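Local atomic coordinates of flavocytochrome C3 fumarate reductase (Shewanella frigidimarina, PDB entry 1QO8), a protein that catalyses the essentially one-way reduction of fumarate to succinate in vitro, using one FAD and four covalently bound c-type hemes per subunit. Residues V381-D386 / T449-A454; D417-K422 / N483-P488. One frame throughout, in Å; residues are numbered along the deposited sequence.

Interaction 1: V381-D386 / T449-A454; sequences VMVNKD and TGMKVA
D386 and K452 meet through their backbones: K452 N donates to D386 O over 2.9 Å, a bent bond (138° at the hydrogen) that comes from above the carbonyl plane. One residue earlier on each side, the CA-H of M451 points at K385 O, with M451 CA 3.3 Å from that oxygen. A water donates to both K385 O and T449 O and so ties the same turn to the end of helix 442-448. The M451 side chain leaves beside its own backbone N (chi1 -64°), passes D386 O with CB and runs on extended at chi2, which carries M451 SD to V383 CG1 at 3.5 Å; the bend at chi3 directs only CE, also near V383 CG1, and the two side chains cross at about a right angle. On the solvent side the D386 carboxylate and the K452 chain run side by side, D386 OD1 lying 3.8 Å from K452 CE, while K452 NZ stays beyond salt-bridge range. D386 OD1 is instead salt-bridged to K385 NZ at 3.3 Å, on its syn side. With an alanine here in place of D386, K385 NZ would probably lose its carboxylate mate and the K452 methylenes their neighbour. In the second shell, N384 OD1 accepts from N388 N and, weakly, from D386 N, holding the turn in shape; W413, I415 and L456 pack on M451. G450, at phi 63°, closes helix 442-448 in a Schellman motif, and K452 is the N-cap of helix 453-469: a helix-to-helix connection docked on the turn that follows strand 381-383.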
loop_
_atom_site.group_PDB
_atom_site.type_symbol
_atom_site.label_atom_id
_atom_site.label_comp_id
_atom_site.label_asym_id
_atom_site.label_seq_id
_atom_site.Cartn_x
_atom_site.Cartn_y
_atom_site.Cartn_z
ATOM N N VAL A 381 -34.660 14.123 5.132
ATOM C CA VAL A 381 -34.015 14.118 6.400
ATOM C C VAL A 381 -33.172 12.815 6.565
ATOM O O VAL A 381 -33.580 11.814 5.999
ATOM C CB VAL A 381 -35.129 14.130 7.464
ATOM C CG1 VAL A 381 -34.666 13.953 8.906
ATOM C CG2 VAL A 381 -35.888 15.468 7.348
ATOM N N MET A 382 -32.092 12.911 7.359
ATOM C CA MET A 382 -31.266 11.752 7.667
ATOM C C MET A 382 -31.196 11.577 9.173
ATOM O O MET A 382 -30.861 12.520 9.874
ATOM C CB MET A 382 -29.865 11.892 7.045
ATOM C CG MET A 382 -29.056 10.567 7.150
ATOM S SD MET A 382 -27.544 10.681 6.160
ATOM C CE MET A 382 -26.734 12.115 6.841
ATOM N N VAL A 383 -31.517 10.355 9.567
ATOM C CA VAL A 383 -31.708 9.969 10.952
ATOM C C VAL A 383 -30.911 8.673 11.251
ATOM O O VAL A 383 -30.647 7.860 10.335
ATOM C CB VAL A 383 -33.227 9.869 10.984
ATOM C CG1 VAL A 383 -33.883 8.568 11.266
ATOM C CG2 VAL A 383 -33.886 11.078 11.645
ATOM N N ASN A 384 -30.472 8.533 12.487
ATOM C CA ASN A 384 -29.663 7.331 12.808
ATOM C C ASN A 384 -30.595 6.180 13.138
ATOM O O ASN A 384 -31.828 6.347 12.972
ATOM C CB ASN A 384 -28.668 7.649 13.906
ATOM C CG ASN A 384 -29.317 7.925 15.243
ATOM O OD1 ASN A 384 -30.533 7.738 15.500
ATOM N ND2 ASN A 384 -28.393 8.378 16.087
ATOM N N LYS A 385 -30.074 5.022 13.535
ATOM C CA LYS A 385 -30.940 3.873 13.858
ATOM C C LYS A 385 -31.998 4.102 14.918
ATOM O O LYS A 385 -33.015 3.381 15.012
ATOM C CB LYS A 385 -29.976 2.743 14.333
ATOM C CG LYS A 385 -30.408 1.920 15.517
ATOM C CD LYS A 385 -29.389 0.918 16.036
ATOM C CE LYS A 385 -29.970 0.210 17.269
ATOM N NZ LYS A 385 -29.826 1.143 18.463
ATOM N N ASP A 386 -31.815 4.996 15.861
ATOM C CA ASP A 386 -32.776 5.431 16.840
ATOM C C ASP A 386 -33.839 6.404 16.302
ATOM O O ASP A 386 -34.927 6.506 16.914
ATOM C CB ASP A 386 -32.097 6.133 18.035
ATOM C CG ASP A 386 -31.175 5.147 18.767
ATOM O OD1 ASP A 386 -31.456 3.938 18.805
ATOM O OD2 ASP A 386 -30.129 5.623 19.285
ATOM N N THR A 449 -38.896 0.184 10.749
ATOM C CA THR A 449 -37.427 0.316 10.625
ATOM C C THR A 449 -36.681 0.079 11.885
ATOM O O THR A 449 -35.475 0.383 11.985
ATOM C CB THR A 449 -37.180 1.785 10.143
ATOM O OG1 THR A 449 -37.778 2.627 11.134
ATOM C CG2 THR A 449 -37.873 1.972 8.807
ATOM N N GLY A 450 -37.328 -0.314 12.981
ATOM C CA GLY A 450 -36.638 -0.345 14.277
ATOM C C GLY A 450 -36.139 0.977 14.813
ATOM O O GLY A 450 -35.211 1.000 15.671
ATOM N N MET A 451 -36.703 2.150 14.484
ATOM C CA MET A 451 -36.320 3.360 15.236
ATOM C C MET A 451 -37.101 3.423 16.544
ATOM O O MET A 451 -38.173 2.776 16.652
ATOM C CB MET A 451 -36.583 4.592 14.351
ATOM C CG MET A 451 -35.710 4.635 13.091
ATOM S SD MET A 451 -36.125 6.069 12.094
ATOM C CE MET A 451 -36.312 5.527 10.438
ATOM N N LYS A 452 -36.656 4.213 17.491
ATOM C CA LYS A 452 -37.469 4.508 18.704
ATOM C C LYS A 452 -38.655 5.377 18.300
ATOM O O LYS A 452 -38.445 6.446 17.712
ATOM C CB LYS A 452 -36.625 5.241 19.730
ATOM C CG LYS A 452 -35.380 4.454 20.188
ATOM C CD LYS A 452 -34.902 5.001 21.522
ATOM C CE LYS A 452 -33.523 4.531 21.971
ATOM N NZ LYS A 452 -32.825 5.396 22.972
ATOM N N VAL A 453 -39.863 4.999 18.595
ATOM C CA VAL A 453 -41.075 5.764 18.374
ATOM C C VAL A 453 -40.979 7.180 18.917
ATOM O O VAL A 453 -41.192 8.150 18.216
ATOM C CB VAL A 453 -42.269 5.029 19.035
ATOM C CG1 VAL A 453 -43.504 5.933 18.994
ATOM C CG2 VAL A 453 -42.547 3.725 18.290
ATOM N N ALA A 454 -40.540 7.354 20.155
ATOM C CA ALA A 454 -40.426 8.697 20.751
ATOM C C ALA A 454 -39.320 9.557 20.173
ATOM O O ALA A 454 -39.368 10.790 19.945
ATOM C CB ALA A 454 -40.327 8.474 22.263
HETATM O O HOH W 1 -33.249 1.452 12.950
#

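Interaction 2: D417-K422 / N483-P488; sequences DNQLYK and NMTQSP
D417 OD2 gathers three N-H donors, two of them, Q486 N and T485 N, from the backbone of 483-488. Q486 N (2.7 Å) and T485 N (3.0 Å) reach D417 OD2 on the anti side, both moderately out of the carboxylate plane. Q419 NE2 takes the syn lone pair of D417 OD2 at 2.9 Å in an almost straight bond, 175° at the hydrogen, with that oxygen lying in the plane of the Q419 amide. D417 CG sits between its backbone N and carbonyl carbon (chi1 74°), a torsion that also brings OD1 to Q419 N; that bond, entering from above the carboxylate plane, caps helix 418-423. Fixed in this way, the Q419 amide lies stacked on that of Q486: their planes are only 9° apart although the chains cross at about a right angle, and Q486 CD rests 3.6 Å from Q419 CG. N418 N donates to Q486 O at 3.0 Å. Beyond it, N418 CB lies 4.0 Å from P488 CD, at the first turn of the helix. The contact lies where strand 412-417 passes into helix 418-423 and the loop 483-488 leads into strand 489-505, an antiparallel neighbour of 412-417. M484 starts away from 417-422, and its side chain touches V460 of helix 453-469 and Y489, while Y421 stacks on Y490 and its OH is hydrogen-bonded to D431 OD2 of helix 425-432.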
loop_
_atom_site.group_PDB
_atom_site.type_symbol
_atom_site.label_atom_id
_atom_site.label_comp_id
_atom_site.label_asym_id
_atom_site.label_seq_id
_atom_site.Cartn_x
_atom_site.Cartn_y
_atom_site.Cartn_z
ATOM N N ASP A 417 -41.640 12.392 3.270
ATOM C CA ASP A 417 -43.078 12.000 3.353
ATOM C C ASP A 417 -43.577 11.993 1.941
ATOM O O ASP A 417 -42.738 12.155 1.023
ATOM C CB ASP A 417 -43.786 13.015 4.275
ATOM C CG ASP A 417 -44.011 14.370 3.617
ATOM O OD1 ASP A 417 -43.400 14.767 2.582
ATOM O OD2 ASP A 417 -44.868 15.124 4.175
ATOM N N ASN A 418 -44.855 11.900 1.616
ATOM C CA ASN A 418 -45.480 11.882 0.290
ATOM C C ASN A 418 -45.257 13.089 -0.525
ATOM O O ASN A 418 -45.365 13.029 -1.760
ATOM C CB ASN A 418 -47.012 11.630 0.385
ATOM C CG ASN A 418 -47.907 11.576 -0.829
ATOM O OD1 ASN A 418 -48.980 11.008 -1.060
ATOM N ND2 ASN A 418 -47.640 12.168 -2.007
ATOM N N GLN A 419 -44.880 14.276 0.067
ATOM C CA GLN A 419 -44.598 15.420 -0.797
ATOM C C GLN A 419 -43.349 15.163 -1.598
ATOM O O GLN A 419 -43.113 15.489 -2.776
ATOM C CB GLN A 419 -44.486 16.788 -0.011
ATOM C CG GLN A 419 -45.464 16.924 1.151
ATOM C CD GLN A 419 -45.126 18.107 2.071
ATOM O OE1 GLN A 419 -45.074 19.283 1.684
ATOM N NE2 GLN A 419 -44.719 17.851 3.295
ATOM N N LEU A 420 -42.282 14.664 -0.870
ATOM C CA LEU A 420 -41.061 14.388 -1.615
ATOM C C LEU A 420 -41.380 13.242 -2.597
ATOM O O LEU A 420 -40.941 13.319 -3.704
ATOM C CB LEU A 420 -39.872 13.919 -0.713
ATOM C CG LEU A 420 -38.508 14.023 -1.384
ATOM C CD1 LEU A 420 -37.438 14.389 -0.308
ATOM C CD2 LEU A 420 -38.040 12.689 -2.013
ATOM N N TYR A 421 -42.047 12.210 -2.151
ATOM C CA TYR A 421 -42.288 11.023 -3.000
ATOM C C TYR A 421 -42.959 11.488 -4.279
ATOM O O TYR A 421 -42.526 11.140 -5.375
ATOM C CB TYR A 421 -43.208 10.004 -2.333
ATOM C CG TYR A 421 -43.421 8.684 -3.084
ATOM C CD1 TYR A 421 -42.524 7.625 -2.899
ATOM C CD2 TYR A 421 -44.542 8.484 -3.899
ATOM C CE1 TYR A 421 -42.756 6.426 -3.533
ATOM C CE2 TYR A 421 -44.783 7.313 -4.567
ATOM C CZ TYR A 421 -43.832 6.261 -4.378
ATOM O OH TYR A 421 -44.023 5.035 -4.963
ATOM N N LYS A 422 -44.006 12.345 -4.079
ATOM C CA LYS A 422 -44.775 12.777 -5.257
ATOM C C LYS A 422 -43.959 13.694 -6.125
ATOM O O LYS A 422 -44.278 13.706 -7.289
ATOM C CB LYS A 422 -46.088 13.521 -4.982
ATOM C CG LYS A 422 -47.244 12.613 -4.722
ATOM C CD LYS A 422 -48.591 13.294 -4.627
ATOM C CE LYS A 422 -48.591 14.486 -3.678
ATOM N NZ LYS A 422 -49.964 15.016 -3.407
ATOM N N ASN A 483 -41.411 19.545 4.978
ATOM C CA ASN A 483 -41.574 18.947 6.262
ATOM C C ASN A 483 -42.104 17.531 6.028
ATOM O O ASN A 483 -42.265 17.127 4.877
ATOM C CB ASN A 483 -42.773 19.758 6.842
ATOM C CG ASN A 483 -43.894 19.423 5.837
ATOM O OD1 ASN A 483 -43.736 19.629 4.618
ATOM N ND2 ASN A 483 -45.046 18.921 6.054
ATOM N N MET A 484 -42.501 16.872 7.068
ATOM C CA MET A 484 -42.977 15.505 7.076
ATOM C C MET A 484 -44.327 15.560 7.800
ATOM O O MET A 484 -44.399 15.433 9.029
ATOM C CB MET A 484 -41.932 14.614 7.775
ATOM C CG MET A 484 -40.694 14.418 6.876
ATOM S SD MET A 484 -39.441 13.316 7.606
ATOM C CE MET A 484 -40.385 11.826 7.645
ATOM N N THR A 485 -45.373 15.780 7.029
ATOM C CA THR A 485 -46.742 15.861 7.523
ATOM C C THR A 485 -47.681 15.130 6.594
ATOM O O THR A 485 -48.830 14.949 7.029
ATOM C CB THR A 485 -47.231 17.349 7.467
ATOM O OG1 THR A 485 -46.929 17.819 6.149
ATOM C CG2 THR A 485 -46.517 18.242 8.451
ATOM N N GLN A 486 -47.263 14.700 5.379
ATOM C CA GLN A 486 -48.266 14.047 4.518
ATOM C C GLN A 486 -47.945 12.581 4.247
ATOM O O GLN A 486 -46.848 12.130 3.820
ATOM C CB GLN A 486 -48.300 14.821 3.214
ATOM C CG GLN A 486 -48.770 16.287 3.369
ATOM C CD GLN A 486 -48.941 16.882 1.983
ATOM O OE1 GLN A 486 -49.127 16.093 1.049
ATOM N NE2 GLN A 486 -48.857 18.190 1.817
ATOM N N SER A 487 -48.880 11.743 4.619
ATOM C CA SER A 487 -48.718 10.301 4.608
ATOM C C SER A 487 -48.879 9.525 3.361
ATOM O O SER A 487 -49.375 10.357 2.603
ATOM C CB SER A 487 -49.590 9.802 5.761
ATOM O OG SER A 487 -50.428 8.747 5.439
ATOM N N PRO A 488 -47.919 8.722 2.893
ATOM C CA PRO A 488 -47.278 7.720 3.697
ATOM C C PRO A 488 -45.916 8.364 4.064
ATOM O O PRO A 488 -45.488 9.293 3.380
ATOM C CB PRO A 488 -47.075 6.417 2.973
ATOM C CG PRO A 488 -47.769 6.556 1.675
ATOM C CD PRO A 488 -48.208 7.982 1.644
HETATM O O HOH W 2 -40.580 14.970 2.968
#

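How the interactions relate
Interactions 1 and 2 have centres about 17 Å apart and meet directly where V381 CG2 packs on M484 SD at 4.2 Å. Their segments alternate along the chain, in the order 381-386, 417-422, 449-454, 483-488. Strand 381-383 pairs antiparallel with 412-417, which in turn pairs with 489-505, so a shared sheet joins the two sites. Helix 453-469 serves both: it begins in interaction 1, and its V460 and N464 face M484 and its neighbours in interaction 2. Both contacts lie away from the FAD, heme and substrate sites. The centres of interactions 1 and 2 are about 31 and 33 Å from the centre of the chain.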